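Local coordinates for protein ABC-type metal ion transport system, periplasmic component (PDB 3K2D) that binds methionine in the crystal, activates Toll-like receptor 2 and probably serves an ABC transporter as its methionine-binding component, at residues Ser6-Gly11 / Ile56-Phe61; Ala49-Gly54 / Val205-Asn210. The protein carries 4 engineered substitutions. All blocks are in the same frame, centred on the assembly; numbering follows the deposited sequence.

How the contacts relate
From the N terminus, the chain runs through strand 8-13 and, after helix 16-32, strand 36-41 and helix 47-53, returns as strand 58-63. Contact 1 closes that loop by pairing 58-63 with 8-13. Contact 2 closes a much longer one, since 150 residues, strands of the other large sheet among them, intervene before strand 202-207 reaches helix 47-53. Because segment 49-54 precedes 56-61, the two closures cross rather than nest. Strands 58-63 and 202-207 are antiparallel neighbours, linked between the contacts by a probable hydrogen bond from Val205 N to Asn59 O. Contact 1 thus joins two inner strands of one lobe's sheet, and contact 2 lays a helix against that sheet.

Contact 1. Residues Ser6-Gly11 / Ile56-Phe61. Engineered in segment 56-61: Met58 (natural residue Ile). With MET (methionine), chain C.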
ATOM      1  N   SER A   6     -12.262 -25.724 -10.023  1.00 37.28           N
ATOM      2  CA  SER A   6     -12.807 -24.412 -10.318  1.00 36.05           C
ATOM      3  C   SER A   6     -12.168 -23.430  -9.328  1.00 35.15           C
ATOM      4  O   SER A   6     -12.303 -23.599  -8.118  1.00 35.51           O
ATOM      5  CB  SER A   6     -14.324 -24.442 -10.131  1.00 35.75           C
ATOM      6  OG  SER A   6     -14.876 -23.151 -10.287  1.00 37.76           O
ATOM      7  N   LYS A   7     -11.471 -22.414  -9.828  1.00 33.08           N
ATOM      8  CA  LYS A   7     -10.823 -21.468  -8.929  1.00 32.20           C
ATOM      9  C   LYS A   7     -11.095 -20.001  -9.225  1.00 30.38           C
ATOM     10  O   LYS A   7     -11.594 -19.648 -10.289  1.00 32.70           O
ATOM     11  CB  LYS A   7      -9.313 -21.722  -8.913  1.00 32.53           C
ATOM     12  CG  LYS A   7      -8.958 -23.117  -8.428  1.00 35.12           C
ATOM     13  CD  LYS A   7      -7.478 -23.267  -8.100  1.00 35.83           C
ATOM     14  CE  LYS A   7      -7.166 -24.691  -7.661  1.00 37.01           C
ATOM     15  NZ  LYS A   7      -5.779 -24.832  -7.134  1.00 38.47           N
ATOM     16  N   VAL A   8     -10.782 -19.147  -8.262  1.00 26.63           N
ATOM     17  CA  VAL A   8     -10.983 -17.718  -8.423  1.00 24.90           C
ATOM     18  C   VAL A   8      -9.616 -17.057  -8.263  1.00 23.98           C
ATOM     19  O   VAL A   8      -8.875 -17.365  -7.327  1.00 24.04           O
ATOM     20  CB  VAL A   8     -11.993 -17.173  -7.373  1.00 23.30           C
ATOM     21  CG1 VAL A   8     -11.477 -17.397  -5.974  1.00 25.27           C
ATOM     22  CG2 VAL A   8     -12.245 -15.714  -7.603  1.00 23.28           C
ATOM     23  N   LYS A   9      -9.276 -16.170  -9.193  1.00 22.62           N
ATOM     24  CA  LYS A   9      -7.992 -15.489  -9.168  1.00 22.07           C
ATOM     25  C   LYS A   9      -8.003 -14.188  -8.387  1.00 22.27           C
ATOM     26  O   LYS A   9      -8.726 -13.254  -8.733  1.00 21.72           O
ATOM     27  CB  LYS A   9      -7.516 -15.214 -10.592  1.00 22.93           C
ATOM     28  CG  LYS A   9      -7.067 -16.448 -11.325  1.00 26.07           C
ATOM     29  CD  LYS A   9      -6.719 -16.160 -12.772  1.00 27.80           C
ATOM     30  CE  LYS A   9      -6.351 -17.460 -13.474  1.00 30.72           C
ATOM     31  NZ  LYS A   9      -6.408 -17.351 -14.962  1.00 35.47           N
ATOM     32  N   VAL A  10      -7.189 -14.138  -7.335  1.00 20.32           N
ATOM     33  CA  VAL A  10      -7.073 -12.951  -6.499  1.00 18.94           C
ATOM     34  C   VAL A  10      -5.695 -12.337  -6.737  1.00 18.70           C
ATOM     35  O   VAL A  10      -4.676 -13.031  -6.675  1.00 17.03           O
ATOM     36  CB  VAL A  10      -7.205 -13.291  -4.987  1.00 19.00           C
ATOM     37  CG1 VAL A  10      -7.040 -12.032  -4.155  1.00 15.59           C
ATOM     38  CG2 VAL A  10      -8.560 -13.928  -4.703  1.00 19.53           C
ATOM     39  N   GLY A  11      -5.674 -11.038  -7.022  1.00 17.97           N
ATOM     40  CA  GLY A  11      -4.419 -10.345  -7.257  1.00 16.16           C
ATOM     41  C   GLY A  11      -3.888  -9.710  -5.982  1.00 15.65           C
ATOM     42  O   GLY A  11      -4.622  -9.028  -5.266  1.00 14.43           O
ATOM     43  N   ILE A  56      -8.244 -11.322 -13.546  1.00 17.70           N
ATOM     44  CA  ILE A  56      -8.399 -11.778 -12.167  1.00 19.15           C
ATOM     45  C   ILE A  56      -9.793 -11.370 -11.697  1.00 21.89           C
ATOM     46  O   ILE A  56     -10.394 -10.450 -12.250  1.00 23.35           O
ATOM     47  CB  ILE A  56      -7.336 -11.184 -11.202  1.00 17.79           C
ATOM     48  CG1 ILE A  56      -7.320  -9.654 -11.295  1.00 17.96           C
ATOM     49  CG2 ILE A  56      -5.973 -11.783 -11.494  1.00 14.61           C
ATOM     50  CD1 ILE A  56      -6.332  -8.994 -10.334  1.00 16.52           C
ATOM     51  N   ASP A  57     -10.305 -12.053 -10.680  1.00 23.81           N
ATOM     52  CA  ASP A  57     -11.647 -11.785 -10.181  1.00 23.78           C
ATOM     53  C   ASP A  57     -11.682 -10.722  -9.093  1.00 23.28           C
ATOM     54  O   ASP A  57     -12.741 -10.173  -8.801  1.00 22.32           O
ATOM     55  CB  ASP A  57     -12.271 -13.090  -9.674  1.00 24.87           C
ATOM     56  CG  ASP A  57     -12.402 -14.145 -10.773  1.00 27.46           C
ATOM     57  OD1 ASP A  57     -13.393 -14.106 -11.538  1.00 28.25           O
ATOM     58  OD2 ASP A  57     -11.505 -15.012 -10.882  1.00 28.63           O
ATOM     59  N   MET A  58     -10.528 -10.441  -8.490  1.00 22.59           N
ATOM     60  CA  MET A  58     -10.427  -9.421  -7.442  1.00 23.61           C
ATOM     61  C   MET A  58      -8.969  -9.181  -7.048  1.00 23.71           C
ATOM     62  O   MET A  58      -8.081  -9.948  -7.435  1.00 24.83           O
ATOM     63  CB  MET A  58     -11.263  -9.822  -6.197  1.00 21.61           C
ATOM     64  CG  MET A  58     -10.812 -11.086  -5.416  1.00 20.25           C
ATOM     65  SD  MET A  58     -11.907 -11.641  -4.065  1.00  2.82           S
ATOM     66  CE  MET A  58     -12.748 -12.707  -4.870  1.00 11.62           C
ATOM     67  N   ASN A  59      -8.711  -8.093  -6.324  1.00 22.34           N
ATOM     68  CA  ASN A  59      -7.356  -7.810  -5.852  1.00 19.10           C
ATOM     69  C   ASN A  59      -7.388  -7.216  -4.454  1.00 18.91           C
ATOM     70  O   ASN A  59      -8.417  -6.712  -3.997  1.00 18.51           O
ATOM     71  CB  ASN A  59      -6.587  -6.872  -6.797  1.00 17.36           C
ATOM     72  CG  ASN A  59      -7.238  -5.501  -6.953  1.00 17.56           C
ATOM     73  OD1 ASN A  59      -7.617  -4.849  -5.976  1.00 16.80           O
ATOM     74  ND2 ASN A  59      -7.347  -5.049  -8.194  1.00 16.58           N
ATOM     75  N   ALA A  60      -6.254  -7.292  -3.772  1.00 18.62           N
ATOM     76  CA  ALA A  60      -6.140  -6.766  -2.422  1.00 18.87           C
ATOM     77  C   ALA A  60      -4.769  -6.123  -2.292  1.00 18.75           C
ATOM     78  O   ALA A  60      -3.791  -6.809  -1.995  1.00 18.17           O
ATOM     79  CB  ALA A  60      -6.300  -7.899  -1.407  1.00 18.21           C
ATOM     80  N   PHE A  61      -4.697  -4.808  -2.499  1.00 18.38           N
ATOM     81  CA  PHE A  61      -3.411  -4.116  -2.434  1.00 17.11           C
ATOM     82  C   PHE A  61      -3.483  -2.584  -2.292  1.00 16.44           C
ATOM     83  O   PHE A  61      -2.468  -1.942  -2.029  1.00 15.39           O
ATOM     84  CB  PHE A  61      -2.628  -4.419  -3.711  1.00 17.75           C
ATOM     85  CG  PHE A  61      -3.115  -3.633  -4.897  1.00 19.03           C
ATOM     86  CD1 PHE A  61      -4.375  -3.866  -5.429  1.00 19.33           C
ATOM     87  CD2 PHE A  61      -2.355  -2.588  -5.415  1.00 19.64           C
ATOM     88  CE1 PHE A  61      -4.878  -3.068  -6.457  1.00 19.78           C
ATOM     89  CE2 PHE A  61      -2.845  -1.785  -6.440  1.00 20.59           C
ATOM     90  CZ  PHE A  61      -4.115  -2.023  -6.963  1.00 20.53           C
TER
HETATM   91  N   MET C 266      -0.289  -0.868   0.576  1.00 11.46           N
HETATM   92  CA  MET C 266       0.009   0.612   0.476  1.00 12.66           C
HETATM   93  C   MET C 266       0.021   1.160   1.859  1.00 13.50           C
HETATM   94  O   MET C 266      -0.875   0.796   2.668  1.00 11.22           O
HETATM   95  CB  MET C 266      -1.040   1.415  -0.265  1.00 11.70           C
HETATM   96  CG  MET C 266      -1.197   1.060  -1.675  1.00  8.93           C
HETATM   97  SD  MET C 266      -2.021   2.329  -2.570  1.00  1.00           S
HETATM   98  CE  MET C 266      -1.888   1.401  -4.053  1.00  1.77           C
HETATM   99  OXT MET C 266       0.901   1.981   2.159  1.00 15.33           O
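Val10 and Gly11 pair in parallel with Met58 and Asn59, joining two inner strands of the 2-1-3-5-4 sheet of a type II periplasmic-binding-protein lobe. Strand 36-41 flanks 8-13 on its other edge, through backbone bonds from Val8 and Val10 to Glu37.

The backbone bonds form the usual parallel ladder around Gly11. Gly11 N bonds to Met58 O at 2.7 Å, while Ala60 N gives a 2.8 Å bond to Gly11 O, arriving nearly in line with that carbonyl. One glycine therefore clasps the peptides before and after Asn59. Where strand 58-63 begins, Lys9 O takes a bond from Asp57 N at 2.8 Å and a weak one from Met58 N.

A side chain extends the ladder by one bond. With CG anti to its carbonyl carbon (chi1 -61°), Asp57 swings its carboxylate back to Lys9, whose N meets Asp57 OD2 at 3.0 Å through the lone pair turned away from OD1.

Apolar packing lies on both faces. Val10 CG2 rests 3.7 Å from CG of Met58, an engineered residue, and both side chains touch Phe219 of helix 214-223. On the face of Asn59, Ile56 CD1 approaches Gly11 CA at 3.9 Å, and Ile56 also touches Ala50 of helix 47-53.

The strand then leads to the ligand. Asn59 ND2 is hydrogen-bonded to Asn48 OD1, while Asn59 OD1 lies in plane at the edge of the Phe61 ring. Phe61 O comes within 3.3 Å of CG of the bound methionine, whose CE lies obliquely to the ring, 4.1 Å from Phe61 CE2.

Contact 2. Residues Ala49-Gly54 / Val205-Asn210; sequences AALDDG and VARQDN
Leu51 and Arg207 carry most of this contact, in which the last turn of helix 47-53 packs against the end of strand 202-207 in a type II periplasmic-binding-protein lobe. It illustrates how one residue can contribute both an apolar side chain and a polar carbonyl to helix-sheet packing.

The leucine supplies the apolar half. Its CG stands anti to the backbone N (chi1 177°), which carries the two methyls out to the strand and splits them between different neighbours. Leu51 CD2 reaches along the strand, lying 3.4 Å from Val205 O and 4.1 Å from Val205 CG1. Leu51 CD1 lies instead against the arginine, 3.8 Å from the methylene CG of Arg207. Leu78 of strand 78-83 and Asn59 of strand 58-63 also touch Leu51, so the side chain spans three strands of the sheet.

Arg207 supplies the polar half. Bent at chi3 (-66°), its chain crosses the leucine side chain and turns its guanidinium to the helix end. There Arg207 NH1 donates to Leu51 O at 2.8 Å, coming in at the group's edge and somewhat tilted from both planes. The same NH1 is hydrogen-bonded to Ile56 O, so a single nitrogen ties the helix end to the loop that leads into strand 58-63. In the loop after the strand, Asp209 OD1 forms a salt bridge with Arg207 NE, with a weak hydrogen bond of 3.4 Å.

The carbonyl matters because it also closes the helix. Gly54, with positive phi (97°), ends it in a Schellman motif, and the arginine would be expected to complement the partial negative charge of this C-terminal turn. Leu51 O thus has two donors, since besides the arginine Gly54 N bonds to Leu51 O at 3.1 Å.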
ATOM      1  N   ALA A  49      -5.834  -2.970 -13.496  1.00 14.88           N
ATOM      2  CA  ALA A  49      -5.923  -3.213 -14.928  1.00 14.84           C
ATOM      3  C   ALA A  49      -6.265  -4.677 -15.168  1.00 15.40           C
ATOM      4  O   ALA A  49      -7.057  -4.997 -16.048  1.00 14.58           O
ATOM      5  CB  ALA A  49      -4.606  -2.856 -15.615  1.00 14.75           C
ATOM      6  N   ALA A  50      -5.673  -5.567 -14.380  1.00 14.45           N
ATOM      7  CA  ALA A  50      -5.942  -6.990 -14.542  1.00 16.50           C
ATOM      8  C   ALA A  50      -7.387  -7.288 -14.163  1.00 17.96           C
ATOM      9  O   ALA A  50      -8.084  -8.045 -14.850  1.00 15.89           O
ATOM     10  CB  ALA A  50      -4.993  -7.819 -13.673  1.00 16.14           C
ATOM     11  N   LEU A  51      -7.823  -6.682 -13.063  1.00 18.19           N
ATOM     12  CA  LEU A  51      -9.173  -6.870 -12.571  1.00 19.15           C
ATOM     13  C   LEU A  51     -10.174  -6.403 -13.629  1.00 20.94           C
ATOM     14  O   LEU A  51     -11.086  -7.142 -14.015  1.00 19.80           O
ATOM     15  CB  LEU A  51      -9.358  -6.086 -11.267  1.00 18.08           C
ATOM     16  CG  LEU A  51     -10.755  -6.103 -10.634  1.00 18.42           C
ATOM     17  CD1 LEU A  51     -11.264  -7.525 -10.544  1.00 16.47           C
ATOM     18  CD2 LEU A  51     -10.708  -5.458  -9.251  1.00 17.38           C
ATOM     19  N   ASP A  52      -9.983  -5.177 -14.103  1.00 21.90           N
ATOM     20  CA  ASP A  52     -10.847  -4.584 -15.112  1.00 23.92           C
ATOM     21  C   ASP A  52     -10.861  -5.389 -16.414  1.00 25.09           C
ATOM     22  O   ASP A  52     -11.915  -5.562 -17.020  1.00 24.90           O
ATOM     23  CB  ASP A  52     -10.392  -3.151 -15.390  1.00 26.51           C
ATOM     24  CG  ASP A  52     -11.331  -2.408 -16.320  1.00 28.24           C
ATOM     25  OD1 ASP A  52     -12.490  -2.161 -15.928  1.00 29.34           O
ATOM     26  OD2 ASP A  52     -10.905  -2.073 -17.444  1.00 29.31           O
ATOM     27  N   ASP A  53      -9.695  -5.881 -16.835  1.00 25.56           N
ATOM     28  CA  ASP A  53      -9.585  -6.666 -18.060  1.00 26.19           C
ATOM     29  C   ASP A  53     -10.208  -8.051 -17.947  1.00 25.82           C
ATOM     30  O   ASP A  53     -10.501  -8.681 -18.964  1.00 27.20           O
ATOM     31  CB  ASP A  53      -8.122  -6.853 -18.477  1.00 29.46           C
ATOM     32  CG  ASP A  53      -7.484  -5.577 -18.985  1.00 34.34           C
ATOM     33  OD1 ASP A  53      -8.168  -4.805 -19.698  1.00 35.22           O
ATOM     34  OD2 ASP A  53      -6.284  -5.357 -18.685  1.00 37.03           O
ATOM     35  N   GLY A  54     -10.394  -8.535 -16.724  1.00 23.18           N
ATOM     36  CA  GLY A  54     -10.965  -9.856 -16.538  1.00 20.45           C
ATOM     37  C   GLY A  54      -9.913 -10.933 -16.320  1.00 20.71           C
ATOM     38  O   GLY A  54     -10.218 -12.120 -16.357  1.00 22.12           O
ATOM     39  N   VAL A 205     -10.852  -5.224  -3.630  1.00 13.10           N
ATOM     40  CA  VAL A 205     -11.670  -4.632  -4.663  1.00 12.89           C
ATOM     41  C   VAL A 205     -11.999  -5.653  -5.736  1.00 13.99           C
ATOM     42  O   VAL A 205     -11.169  -6.514  -6.088  1.00 12.75           O
ATOM     43  CB  VAL A 205     -10.948  -3.428  -5.314  1.00 11.91           C
ATOM     44  CG1 VAL A 205     -11.838  -2.799  -6.371  1.00 11.20           C
ATOM     45  CG2 VAL A 205     -10.571  -2.407  -4.241  1.00 11.68           C
ATOM     46  N   ALA A 206     -13.218  -5.546  -6.253  1.00 13.51           N
ATOM     47  CA  ALA A 206     -13.684  -6.439  -7.294  1.00 14.89           C
ATOM     48  C   ALA A 206     -14.290  -5.578  -8.393  1.00 16.10           C
ATOM     49  O   ALA A 206     -14.344  -4.349  -8.270  1.00 16.33           O
ATOM     50  CB  ALA A 206     -14.730  -7.390  -6.727  1.00 11.71           C
ATOM     51  N   ARG A 207     -14.729  -6.209  -9.477  1.00 17.65           N
ATOM     52  CA  ARG A 207     -15.364  -5.446 -10.537  1.00 19.45           C
ATOM     53  C   ARG A 207     -16.727  -5.000 -10.041  1.00 19.75           C
ATOM     54  O   ARG A 207     -17.259  -5.526  -9.064  1.00 20.94           O
ATOM     55  CB  ARG A 207     -15.530  -6.273 -11.807  1.00 17.10           C
ATOM     56  CG  ARG A 207     -14.258  -6.401 -12.616  1.00 19.13           C
ATOM     57  CD  ARG A 207     -14.545  -6.995 -13.968  1.00 17.70           C
ATOM     58  NE  ARG A 207     -14.993  -8.378 -13.863  1.00 20.04           N
ATOM     59  CZ  ARG A 207     -14.195  -9.385 -13.535  1.00 20.55           C
ATOM     60  NH1 ARG A 207     -12.917  -9.156 -13.280  1.00 23.39           N
ATOM     61  NH2 ARG A 207     -14.666 -10.618 -13.472  1.00 21.40           N
ATOM     62  N   GLN A 208     -17.277  -4.014 -10.726  1.00 22.07           N
ATOM     63  CA  GLN A 208     -18.578  -3.448 -10.416  1.00 21.60           C
ATOM     64  C   GLN A 208     -19.674  -4.494 -10.664  1.00 21.20           C
ATOM     65  O   GLN A 208     -20.681  -4.535  -9.957  1.00 20.48           O
ATOM     66  CB  GLN A 208     -18.759  -2.240 -11.321  1.00 24.93           C
ATOM     67  CG  GLN A 208     -19.856  -1.280 -10.998  1.00 28.81           C
ATOM     68  CD  GLN A 208     -19.637   0.030 -11.734  1.00 31.18           C
ATOM     69  OE1 GLN A 208     -18.771   0.830 -11.360  1.00 30.34           O
ATOM     70  NE2 GLN A 208     -20.398   0.242 -12.805  1.00 33.63           N
ATOM     71  N   ASP A 209     -19.459  -5.353 -11.660  1.00 20.97           N
ATOM     72  CA  ASP A 209     -20.430  -6.382 -12.008  1.00 19.23           C
ATOM     73  C   ASP A 209     -20.240  -7.742 -11.353  1.00 18.89           C
ATOM     74  O   ASP A 209     -20.950  -8.682 -11.689  1.00 21.77           O
ATOM     75  CB  ASP A 209     -20.489  -6.579 -13.524  1.00 20.19           C
ATOM     76  CG  ASP A 209     -19.159  -7.033 -14.114  1.00 24.31           C
ATOM     77  OD1 ASP A 209     -18.271  -7.481 -13.360  1.00 26.56           O
ATOM     78  OD2 ASP A 209     -19.002  -6.952 -15.350  1.00 27.65           O
ATOM     79  N   ASN A 210     -19.301  -7.878 -10.429  1.00 17.47           N
ATOM     80  CA  ASN A 210     -19.136  -9.176  -9.787  1.00 17.96           C
ATOM     81  C   ASN A 210     -19.021  -9.074  -8.278  1.00 17.38           C
ATOM     82  O   ASN A 210     -18.933 -10.087  -7.587  1.00 16.72           O
ATOM     83  CB  ASN A 210     -17.904  -9.908 -10.343  1.00 21.32           C
ATOM     84  CG  ASN A 210     -16.592  -9.265  -9.920  1.00 24.03           C
ATOM     85  OD1 ASN A 210     -15.531  -9.860 -10.063  1.00 26.00           O
ATOM     86  ND2 ASN A 210     -16.662  -8.042  -9.407  1.00 25.65           N
TER